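Local coordinates for reducing-end xylose-releasing exo-oligoxylanase Rex8A (Paenibacillus barcinonensis, PDB 6SUD), which hydrolyses linear and branched xylooligosaccharides, releasing xylose from their reducing ends in the breakdown of xylan, at residues Leu39-Glu44 with Lys85-Arg90; Asp108-His113 with Asp128-Phe133; Asp265-Ala270 with Leu326-Met331. The protein carries 1 engineered substitution. All blocks are in the same frame, centred on the assembly; numbering follows the deposited sequence.

Contact 1. Residues Leu39-Glu44 with Lys85-Arg90; sequences LFYGDE and KHEFDR. With EDO (1,2-ethanediol), chain C; EDO (1,2-ethanediol), chain H.
Glu87 and Tyr41 carry nearly all of this contact, with the phenol of one meeting the carboxylate of the other. Tyr41 follows Phe40 of helix 25-41, and its ring reaches across so that OH donates a hydrogen bond to Glu87 OE2. The modelled separation of 2.4 Å between Tyr41 OH and Glu87 OE2 is very short, so its exact value is doubtful. OE2 lies at the edge of the ring, near its plane, while the carboxylate is turned 76° against that plane. A kink at chi2 (76°) folds the Glu87 chain and swings its acid group toward the phenol. A tyrosine suits this solvent-exposed place, being apolar along its flank and a donor at its end; a glutamate on the facing helix supplies the acceptor. Two 1,2-ethanediol molecules, probably from the crystallisation liquor, bind the same acid: O1 of the chain C diol donates to Glu87 OE2 at 2.6 Å, and O1 of the chain H diol to Glu87 OE1 at 2.9 Å. Phe40 faces the same helix more loosely, its ring stacked with Trp36 and lying against Tyr49. The arrangement joins two helices, probably of the (alpha/alpha)6 barrel typical of glycoside hydrolase family 8.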
loop_
_atom_site.group_PDB
_atom_site.type_symbol
_atom_site.label_atom_id
_atom_site.label_comp_id
_atom_site.label_asym_id
_atom_site.label_seq_id
_atom_site.Cartn_x
_atom_site.Cartn_y
_atom_site.Cartn_z
ATOM N N LEU A 39 14.504 -10.075 -2.187
ATOM C CA LEU A 39 14.137 -8.664 -2.470
ATOM C C LEU A 39 15.142 -7.674 -1.880
ATOM O O LEU A 39 15.451 -6.678 -2.550
ATOM C CB LEU A 39 12.755 -8.397 -1.884
ATOM C CG LEU A 39 11.589 -8.541 -2.845
ATOM C CD1 LEU A 39 10.478 -7.620 -2.370
ATOM C CD2 LEU A 39 12.006 -8.221 -4.281
ATOM N N PHE A 40 15.611 -7.908 -0.659
ATOM C CA PHE A 40 16.549 -6.978 0.018
ATOM C C PHE A 40 18.024 -7.348 -0.187
ATOM O O PHE A 40 18.853 -6.421 -0.125
ATOM C CB PHE A 40 16.216 -6.876 1.503
ATOM C CG PHE A 40 14.939 -6.111 1.737
ATOM C CD1 PHE A 40 13.719 -6.647 1.365
ATOM C CD2 PHE A 40 14.970 -4.810 2.178
ATOM C CE1 PHE A 40 12.544 -5.916 1.478
ATOM C CE2 PHE A 40 13.790 -4.085 2.326
ATOM C CZ PHE A 40 12.581 -4.652 1.994
ATOM N N TYR A 41 18.373 -8.618 -0.379
ATOM C CA TYR A 41 19.800 -9.041 -0.454
ATOM C C TYR A 41 20.072 -9.971 -1.635
ATOM O O TYR A 41 21.147 -10.630 -1.663
ATOM C CB TYR A 41 20.181 -9.713 0.859
ATOM C CG TYR A 41 20.175 -8.728 1.991
ATOM C CD1 TYR A 41 21.054 -7.665 1.961
ATOM C CD2 TYR A 41 19.259 -8.791 3.027
ATOM C CE1 TYR A 41 21.065 -6.698 2.950
ATOM C CE2 TYR A 41 19.245 -7.820 4.023
ATOM C CZ TYR A 41 20.161 -6.781 3.990
ATOM O OH TYR A 41 20.231 -5.835 4.974
ATOM N N GLY A 42 19.163 -10.015 -2.604
ATOM C CA GLY A 42 19.288 -10.975 -3.717
ATOM C C GLY A 42 20.208 -10.470 -4.805
ATOM O O GLY A 42 20.934 -9.474 -4.585
ATOM N N ASP A 43 20.153 -11.113 -5.969
ATOM C CA ASP A 43 21.108 -10.822 -7.069
ATOM C C ASP A 43 20.711 -9.519 -7.780
ATOM O O ASP A 43 19.632 -8.957 -7.475
ATOM C CB ASP A 43 21.277 -12.032 -7.989
ATOM C CG ASP A 43 20.128 -12.308 -8.947
ATOM O OD1 ASP A 43 19.327 -11.388 -9.210
ATOM O OD2 ASP A 43 20.049 -13.450 -9.429
ATOM N N GLU A 44 21.545 -9.090 -8.730
ATOM C CA GLU A 44 21.422 -7.790 -9.445
ATOM C C GLU A 44 20.107 -7.678 -10.235
ATOM O O GLU A 44 19.754 -6.528 -10.565
ATOM C CB GLU A 44 22.633 -7.577 -10.361
ATOM C CG GLU A 44 23.820 -6.990 -9.618
ATOM C CD GLU A 44 25.131 -6.854 -10.380
ATOM O OE1 GLU A 44 25.110 -6.922 -11.631
ATOM O OE2 GLU A 44 26.180 -6.665 -9.713
ATOM N N LYS A 85 14.689 -4.309 11.957
ATOM C CA LYS A 85 14.869 -2.926 12.437
ATOM C C LYS A 85 16.000 -2.216 11.680
ATOM O O LYS A 85 15.855 -1.019 11.402
ATOM C CB LYS A 85 15.134 -2.928 13.941
ATOM C CG LYS A 85 15.116 -1.535 14.551
ATOM C CD LYS A 85 15.069 -1.527 16.060
ATOM C CE LYS A 85 14.770 -0.162 16.637
ATOM N NZ LYS A 85 15.871 0.786 16.347
ATOM N N HIS A 86 17.098 -2.908 11.379
ATOM C CA HIS A 86 18.303 -2.274 10.775
ATOM C C HIS A 86 17.949 -1.690 9.407
ATOM O O HIS A 86 18.258 -0.498 9.162
ATOM C CB HIS A 86 19.470 -3.252 10.749
ATOM C CG HIS A 86 20.692 -2.696 10.096
ATOM N ND1 HIS A 86 21.277 -3.318 9.025
ATOM C CD2 HIS A 86 21.435 -1.594 10.345
ATOM C CE1 HIS A 86 22.350 -2.652 8.657
ATOM N NE2 HIS A 86 22.458 -1.577 9.430
ATOM N N GLU A 87 17.260 -2.468 8.579
ATOM C CA GLU A 87 16.807 -2.007 7.248
ATOM C C GLU A 87 15.750 -0.915 7.407
ATOM O O GLU A 87 15.825 0.065 6.666
ATOM C CB GLU A 87 16.204 -3.156 6.454
ATOM C CG GLU A 87 17.217 -4.198 6.062
ATOM C CD GLU A 87 17.705 -5.166 7.120
ATOM O OE1 GLU A 87 17.190 -5.173 8.265
ATOM O OE2 GLU A 87 18.612 -5.926 6.781
ATOM N N PHE A 88 14.812 -1.086 8.343
ATOM C CA PHE A 88 13.746 -0.083 8.595
ATOM C C PHE A 88 14.405 1.278 8.826
ATOM O O PHE A 88 14.022 2.273 8.172
ATOM C CB PHE A 88 12.905 -0.468 9.810
ATOM C CG PHE A 88 11.782 0.486 10.118
ATOM C CD1 PHE A 88 12.025 1.683 10.770
ATOM C CD2 PHE A 88 10.483 0.185 9.746
ATOM C CE1 PHE A 88 10.982 2.547 11.070
ATOM C CE2 PHE A 88 9.441 1.051 10.032
ATOM C CZ PHE A 88 9.699 2.238 10.675
ATOM N N ASP A 89 15.351 1.289 9.768
ATOM C CA ASP A 89 16.087 2.489 10.236
ATOM C C ASP A 89 16.894 3.094 9.082
ATOM O O ASP A 89 16.948 4.334 8.985
ATOM C CB ASP A 89 16.940 2.135 11.456
ATOM C CG ASP A 89 16.130 2.063 12.746
ATOM O OD1 ASP A 89 14.966 2.499 12.738
ATOM O OD2 ASP A 89 16.658 1.545 13.748
ATOM N N ARG A 90 17.543 2.272 8.251
ATOM C CA ARG A 90 18.273 2.769 7.056
ATOM C C ARG A 90 17.306 3.451 6.076
ATOM O O ARG A 90 17.640 4.560 5.596
ATOM C CB ARG A 90 19.015 1.644 6.336
ATOM C CG ARG A 90 20.340 1.236 6.973
ATOM C CD ARG A 90 20.972 0.144 6.126
ATOM N NE ARG A 90 22.332 -0.214 6.550
ATOM C CZ ARG A 90 23.451 0.378 6.152
ATOM N NH1 ARG A 90 23.417 1.400 5.310
ATOM N NH2 ARG A 90 24.618 -0.056 6.617
HETATM C C1 EDO C . 18.445 -8.486 8.341
HETATM O O1 EDO C . 19.642 -8.146 7.657
HETATM C C2 EDO C . 17.456 -8.802 7.366
HETATM O O2 EDO C . 17.936 -9.809 6.499
HETATM C C1 EDO H . 17.351 -6.185 11.801
HETATM O O1 EDO H . 17.901 -6.701 10.595
HETATM C C2 EDO H . 16.378 -7.110 12.402
HETATM O O2 EDO H . 16.083 -6.875 13.768
#

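Contact 2. Residues Asp108-His113 with Asp128-Phe133; sequences DYFAWH and DGEEFF. With XYP (beta-D-xylopyranose), chain K.
Glu130 OE2 accepts a hydrogen bond from the backbone N of Phe110, at 2.7 Å and nearly straight (168°). The donor arrives on the anti side of the carboxylate, 32° out of its plane, and OE2 also lies 3.3 Å from Tyr109 CB. The other oxygen, Glu130 OE1, lies 2.7 Å from a water that is also 2.8 Å from Phe110 O, so the acid reaches both polar groups of one loop residue. Bending at chi2 turns the Glu130 carboxylate off its helix toward the loop. Glutamate suits this buried place, long enough to reach a peptide N-H of the loop. Next to it Phe110 and Phe133 meet at an oblique angle, with planes 36° apart and Phe133 CE2 over one face of Phe110, 3.5 Å from Phe110 CG. Helix 127-144 probably belongs to the (alpha/alpha)6 barrel of family 8, and Phe133 also rests on Met72 and Met76 of helix 69-81, while Ile160 of helix 153-170 touches both Phe110 and Glu130. At the helix start Asp128 faces the sugar cleft: OD2 accepts from xylose O3 at 2.6 Å. From the loop, Trp112 brings CZ3 to 3.6 Å from xylose O5, meeting it obliquely.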
loop_
_atom_site.group_PDB
_atom_site.type_symbol
_atom_site.label_atom_id
_atom_site.label_comp_id
_atom_site.label_asym_id
_atom_site.label_seq_id
_atom_site.Cartn_x
_atom_site.Cartn_y
_atom_site.Cartn_z
ATOM N N ASP A 108 6.975 18.929 6.182
ATOM C CA ASP A 108 6.716 17.651 6.907
ATOM C C ASP A 108 6.193 16.581 5.940
ATOM O O ASP A 108 6.207 15.406 6.324
ATOM C CB ASP A 108 5.773 17.838 8.100
ATOM C CG ASP A 108 6.269 18.835 9.137
ATOM O OD1 ASP A 108 7.491 19.077 9.179
ATOM O OD2 ASP A 108 5.427 19.355 9.904
ATOM N N TYR A 109 5.742 16.962 4.738
ATOM C CA TYR A 109 5.501 16.010 3.616
ATOM C C TYR A 109 6.842 15.551 3.031
ATOM O O TYR A 109 7.905 16.141 3.333
ATOM C CB TYR A 109 4.656 16.640 2.504
ATOM C CG TYR A 109 3.235 17.028 2.840
ATOM C CD1 TYR A 109 2.540 16.480 3.907
ATOM C CD2 TYR A 109 2.553 17.905 2.015
ATOM C CE1 TYR A 109 1.219 16.818 4.155
ATOM C CE2 TYR A 109 1.239 18.262 2.252
ATOM C CZ TYR A 109 0.564 17.706 3.322
ATOM O OH TYR A 109 -0.741 18.048 3.552
ATOM N N PHE A 110 6.790 14.514 2.191
ATOM C CA PHE A 110 7.962 13.904 1.507
ATOM C C PHE A 110 7.848 14.175 0.010
ATOM O O PHE A 110 6.745 14.016 -0.538
ATOM C CB PHE A 110 8.023 12.402 1.775
ATOM C CG PHE A 110 8.126 12.066 3.241
ATOM C CD1 PHE A 110 7.001 12.082 4.050
ATOM C CD2 PHE A 110 9.359 11.792 3.812
ATOM C CE1 PHE A 110 7.101 11.799 5.407
ATOM C CE2 PHE A 110 9.459 11.501 5.163
ATOM C CZ PHE A 110 8.326 11.501 5.954
ATOM N N ALA A 111 8.930 14.639 -0.601
ATOM C CA ALA A 111 9.045 14.805 -2.068
ATOM C C ALA A 111 8.798 13.430 -2.697
ATOM O O ALA A 111 9.336 12.446 -2.173
ATOM C CB ALA A 111 10.407 15.363 -2.414
ATOM N N TRP A 112 7.914 13.326 -3.684
ATOM C CA TRP A 112 7.374 11.995 -4.063
ATOM C C TRP A 112 8.485 11.157 -4.706
ATOM O O TRP A 112 8.385 9.930 -4.669
ATOM C CB TRP A 112 6.129 12.086 -4.947
ATOM C CG TRP A 112 6.334 12.450 -6.387
ATOM C CD1 TRP A 112 6.336 13.706 -6.914
ATOM C CD2 TRP A 112 6.471 11.552 -7.509
ATOM N NE1 TRP A 112 6.487 13.658 -8.272
ATOM C CE2 TRP A 112 6.580 12.350 -8.666
ATOM C CE3 TRP A 112 6.543 10.163 -7.642
ATOM C CZ2 TRP A 112 6.744 11.806 -9.941
ATOM C CZ3 TRP A 112 6.704 9.623 -8.898
ATOM C CH2 TRP A 112 6.785 10.438 -10.029
ATOM N N HIS A 113 9.514 11.772 -5.284
ATOM C CA HIS A 113 10.615 10.982 -5.886
ATOM C C HIS A 113 11.913 11.779 -5.888
ATOM O O HIS A 113 11.867 13.011 -5.889
ATOM C CB HIS A 113 10.202 10.414 -7.257
ATOM C CG HIS A 113 10.280 11.358 -8.409
ATOM N ND1 HIS A 113 10.679 10.951 -9.672
ATOM C CD2 HIS A 113 9.973 12.667 -8.523
ATOM C CE1 HIS A 113 10.657 11.982 -10.493
ATOM N NE2 HIS A 113 10.195 13.036 -9.821
ATOM N N ASP A 128 -0.173 8.447 -0.684
ATOM C CA ASP A 128 -0.068 7.006 -0.322
ATOM C C ASP A 128 1.296 6.752 0.330
ATOM O O ASP A 128 1.444 5.741 1.076
ATOM C CB ASP A 128 -0.299 6.056 -1.499
ATOM C CG ASP A 128 0.623 6.242 -2.688
ATOM O OD1 ASP A 128 1.115 7.388 -2.909
ATOM O OD2 ASP A 128 0.828 5.233 -3.411
ATOM N N GLY A 129 2.271 7.612 0.054
ATOM C CA GLY A 129 3.572 7.571 0.745
ATOM C C GLY A 129 3.403 7.919 2.214
ATOM O O GLY A 129 3.694 7.071 3.079
ATOM N N GLU A 130 2.905 9.124 2.486
ATOM C CA GLU A 130 2.703 9.661 3.860
ATOM C C GLU A 130 1.926 8.661 4.730
ATOM O O GLU A 130 2.363 8.383 5.851
ATOM C CB GLU A 130 2.000 11.025 3.806
ATOM C CG GLU A 130 2.942 12.212 3.601
ATOM C CD GLU A 130 3.637 12.345 2.252
ATOM O OE1 GLU A 130 3.453 11.475 1.395
ATOM O OE2 GLU A 130 4.333 13.339 2.041
ATOM N N GLU A 131 0.824 8.102 4.250
ATOM C CA GLU A 131 -0.016 7.225 5.111
ATOM C C GLU A 131 0.707 5.905 5.419
ATOM O O GLU A 131 0.561 5.408 6.532
ATOM C CB GLU A 131 -1.389 7.017 4.487
ATOM C CG GLU A 131 -1.352 6.298 3.168
ATOM C CD GLU A 131 -2.719 6.231 2.536
ATOM O OE1 GLU A 131 -3.706 6.460 3.260
ATOM O OE2 GLU A 131 -2.783 5.994 1.319
ATOM N N PHE A 132 1.519 5.360 4.509
ATOM C CA PHE A 132 2.326 4.154 4.838
ATOM C C PHE A 132 3.474 4.513 5.777
ATOM O O PHE A 132 3.776 3.692 6.648
ATOM C CB PHE A 132 2.899 3.457 3.607
ATOM C CG PHE A 132 2.049 2.323 3.094
ATOM C CD1 PHE A 132 0.938 2.582 2.312
ATOM C CD2 PHE A 132 2.398 0.997 3.323
ATOM C CE1 PHE A 132 0.156 1.547 1.820
ATOM C CE2 PHE A 132 1.625 -0.038 2.817
ATOM C CZ PHE A 132 0.506 0.242 2.057
ATOM N N PHE A 133 4.144 5.647 5.570
ATOM C CA PHE A 133 5.244 6.070 6.472
ATOM C C PHE A 133 4.683 6.091 7.893
ATOM O O PHE A 133 5.243 5.461 8.803
ATOM C CB PHE A 133 5.800 7.446 6.105
ATOM C CG PHE A 133 6.814 7.526 4.988
ATOM C CD1 PHE A 133 7.935 6.714 4.961
ATOM C CD2 PHE A 133 6.703 8.506 4.014
ATOM C CE1 PHE A 133 8.881 6.855 3.959
ATOM C CE2 PHE A 133 7.652 8.642 3.001
ATOM C CZ PHE A 133 8.748 7.817 2.991
HETATM O O1 XYP K . 3.898 6.566 -9.896
HETATM C C1 XYP K . 3.424 6.931 -8.580
HETATM C C2 XYP K . 2.371 5.974 -8.016
HETATM C C3 XYP K . 1.813 6.464 -6.685
HETATM C C4 XYP K . 2.881 7.267 -5.953
HETATM C C5 XYP K . 4.257 6.728 -6.330
HETATM O O2 XYP K . 1.311 5.746 -8.953
HETATM O O3 XYP K . 1.367 5.313 -5.950
HETATM O O4 XYP K . 2.781 8.641 -6.337
HETATM O O5 XYP K . 4.556 6.931 -7.710
HETATM O O HOH W 1 5.193 11.701 -0.683
#

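Contact 3. Residues Asp265-Ala270 with Leu326-Met331; sequences DAYRVA and LATNAM. With XYP (beta-D-xylopyranose), chain K.
Thr328 pushes its branched side chain against the backbone of Tyr267. Its CG2 methyl lies 3.3 Å from Tyr267 O, and OG1 is 2.9 Å from the same carbonyl oxygen. The hydroxyl is hydrogen-bonded to Leu325 O one turn back in its own helix; chi1 of 64° sets OG1 between the backbone N and carbonyl carbon. Ala270, small enough for a close approach, brings its CB to 3.9 Å from Thr328 O. Helices 268-280 and 322-331 thus pack closely, probably within the (alpha/alpha)6 barrel, with Leu365 and Ile293 of adjoining helices lying against Thr328 and Ala270. Toward the active site, Asp265, the inferred proton acceptor, takes a hydrogen bond from xylose O2 on OD1 at 2.8 Å. CB of Arg268 is directed away from 326-331; NE donates to Asp265 O (3.1 Å, 157°) in the carbonyl plane, and NH2 forms a salt bridge with Asp265 OD2 at 3.4 Å. NH1 reaches xylose O3 at 3.3 Å with the guanidinium edge-on, NH2 donating weakly to the same oxygen. Tyr74 OH is a further partner of NH1. With an alanine here the guanidinium is gone, which would probably leave xylose O3 without these donors and the Asp265 carboxylate freer to shift.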
loop_
_atom_site.group_PDB
_atom_site.type_symbol
_atom_site.label_atom_id
_atom_site.label_comp_id
_atom_site.label_asym_id
_atom_site.label_seq_id
_atom_site.Cartn_x
_atom_site.Cartn_y
_atom_site.Cartn_z
ATOM N N ASP A 265 -2.117 1.283 -10.543
ATOM C CA ASP A 265 -2.534 1.824 -9.215
ATOM C C ASP A 265 -3.684 0.975 -8.649
ATOM O O ASP A 265 -3.608 0.536 -7.460
ATOM C CB ASP A 265 -2.977 3.288 -9.294
ATOM C CG ASP A 265 -1.860 4.306 -9.165
ATOM O OD1 ASP A 265 -0.738 4.027 -9.635
ATOM O OD2 ASP A 265 -2.135 5.386 -8.613
ATOM N N ALA A 266 -4.706 0.734 -9.478
ATOM C CA ALA A 266 -6.006 0.163 -9.052
ATOM C C ALA A 266 -5.851 -1.286 -8.579
ATOM O O ALA A 266 -6.774 -1.779 -7.902
ATOM C CB ALA A 266 -7.032 0.279 -10.151
ATOM N N TYR A 267 -4.748 -1.967 -8.900
ATOM C CA TYR A 267 -4.534 -3.367 -8.451
ATOM C C TYR A 267 -4.611 -3.453 -6.928
ATOM O O TYR A 267 -5.141 -4.460 -6.401
ATOM C CB TYR A 267 -3.172 -3.897 -8.899
ATOM C CG TYR A 267 -2.957 -3.897 -10.383
ATOM C CD1 TYR A 267 -4.004 -3.674 -11.264
ATOM C CD2 TYR A 267 -1.712 -4.194 -10.908
ATOM C CE1 TYR A 267 -3.813 -3.693 -12.632
ATOM C CE2 TYR A 267 -1.502 -4.212 -12.275
ATOM C CZ TYR A 267 -2.550 -3.952 -13.136
ATOM O OH TYR A 267 -2.337 -3.991 -14.484
ATOM N N ARG A 268 -4.147 -2.407 -6.238
ATOM C CA ARG A 268 -3.985 -2.422 -4.761
ATOM C C ARG A 268 -5.357 -2.364 -4.083
ATOM O O ARG A 268 -5.434 -2.799 -2.937
ATOM C CB ARG A 268 -3.066 -1.287 -4.313
ATOM C CG ARG A 268 -1.676 -1.383 -4.932
ATOM C CD ARG A 268 -0.905 -0.117 -4.634
ATOM N NE ARG A 268 -1.379 1.045 -5.396
ATOM C CZ ARG A 268 -0.705 2.194 -5.499
ATOM N NH1 ARG A 268 0.424 2.356 -4.838
ATOM N NH2 ARG A 268 -1.164 3.189 -6.236
ATOM N N VAL A 269 -6.417 -1.914 -4.765
ATOM C CA VAL A 269 -7.753 -1.845 -4.125
ATOM C C VAL A 269 -8.150 -3.221 -3.580
ATOM O O VAL A 269 -8.648 -3.259 -2.438
ATOM C CB VAL A 269 -8.862 -1.343 -5.058
ATOM C CG1 VAL A 269 -10.192 -1.481 -4.351
ATOM C CG2 VAL A 269 -8.586 0.073 -5.533
ATOM N N ALA A 270 -7.996 -4.286 -4.370
ATOM C CA ALA A 270 -8.447 -5.645 -3.987
ATOM C C ALA A 270 -7.670 -6.080 -2.750
ATOM O O ALA A 270 -8.266 -6.753 -1.894
ATOM C CB ALA A 270 -8.234 -6.650 -5.091
ATOM N N LEU A 326 -1.639 -10.351 -10.282
ATOM C CA LEU A 326 -1.878 -11.712 -9.721
ATOM C C LEU A 326 -1.785 -11.648 -8.193
ATOM O O LEU A 326 -2.647 -12.229 -7.528
ATOM C CB LEU A 326 -0.868 -12.727 -10.265
ATOM C CG LEU A 326 -0.932 -14.085 -9.563
ATOM C CD1 LEU A 326 -2.295 -14.729 -9.784
ATOM C CD2 LEU A 326 0.194 -14.992 -10.007
ATOM N N ALA A 327 -0.781 -10.965 -7.646
ATOM C CA ALA A 327 -0.553 -10.836 -6.189
ATOM C C ALA A 327 -1.786 -10.216 -5.506
ATOM O O ALA A 327 -2.224 -10.779 -4.503
ATOM C CB ALA A 327 0.703 -10.037 -5.931
ATOM N N THR A 328 -2.326 -9.116 -6.030
ATOM C CA THR A 328 -3.467 -8.399 -5.384
ATOM C C THR A 328 -4.708 -9.284 -5.479
ATOM O O THR A 328 -5.481 -9.343 -4.512
ATOM C CB THR A 328 -3.668 -6.995 -5.962
ATOM O OG1 THR A 328 -4.027 -7.019 -7.344
ATOM C CG2 THR A 328 -2.423 -6.150 -5.780
ATOM N N ASN A 329 -4.868 -9.976 -6.609
ATOM C CA ASN A 329 -6.005 -10.910 -6.839
ATOM C C ASN A 329 -5.936 -12.054 -5.821
ATOM O O ASN A 329 -6.983 -12.461 -5.321
ATOM C CB ASN A 329 -6.018 -11.463 -8.268
ATOM C CG ASN A 329 -6.413 -10.437 -9.312
ATOM O OD1 ASN A 329 -7.096 -9.454 -9.010
ATOM N ND2 ASN A 329 -6.024 -10.676 -10.559
ATOM N N ALA A 330 -4.742 -12.579 -5.550
ATOM C CA ALA A 330 -4.534 -13.663 -4.566
ATOM C C ALA A 330 -4.795 -13.118 -3.157
ATOM O O ALA A 330 -5.414 -13.817 -2.352
ATOM C CB ALA A 330 -3.152 -14.242 -4.724
ATOM N N MET A 331 -4.389 -11.883 -2.885
ATOM C CA MET A 331 -4.529 -11.287 -1.532
ATOM C C MET A 331 -6.018 -11.111 -1.193
ATOM O O MET A 331 -6.348 -11.140 0.013
ATOM C CB MET A 331 -3.779 -9.959 -1.435
ATOM C CG MET A 331 -3.753 -9.391 -0.029
ATOM S SD MET A 331 -2.334 -8.359 0.309
ATOM C CE MET A 331 -2.869 -7.605 1.847
HETATM O O1 XYP K . 3.898 6.566 -9.896
HETATM C C1 XYP K . 3.424 6.931 -8.580
HETATM C C2 XYP K . 2.371 5.974 -8.016
HETATM C C3 XYP K . 1.813 6.464 -6.685
HETATM C C4 XYP K . 2.881 7.267 -5.953
HETATM C C5 XYP K . 4.257 6.728 -6.330
HETATM O O2 XYP K . 1.311 5.746 -8.953
HETATM O O3 XYP K . 1.367 5.313 -5.950
HETATM O O4 XYP K . 2.781 8.641 -6.337
HETATM O O5 XYP K . 4.556 6.931 -7.710
#

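Contacts 2 and 3 are buried, whereas contact 1 is partly exposed and away from the annotated sites. All three involve helices, probably of the barrel, but different ones: contact 1 couples 25-41 to 85-99, contact 2 fixes a loop to 127-144, and contact 3 packs 268-280 on 322-331. Their chemistry follows their place: an acid and a phenol with bound ethanediol at the surface, a buried acid and aromatic rings in contact 2, and in contact 3 small side chains against backbone beside a charged network at the sugar. Contacts 2 and 3 lie on opposite sides of the chain's centre yet converge on one xylose, where Asp128 OD2 and Arg268 NH1 form a long, weak ion pair.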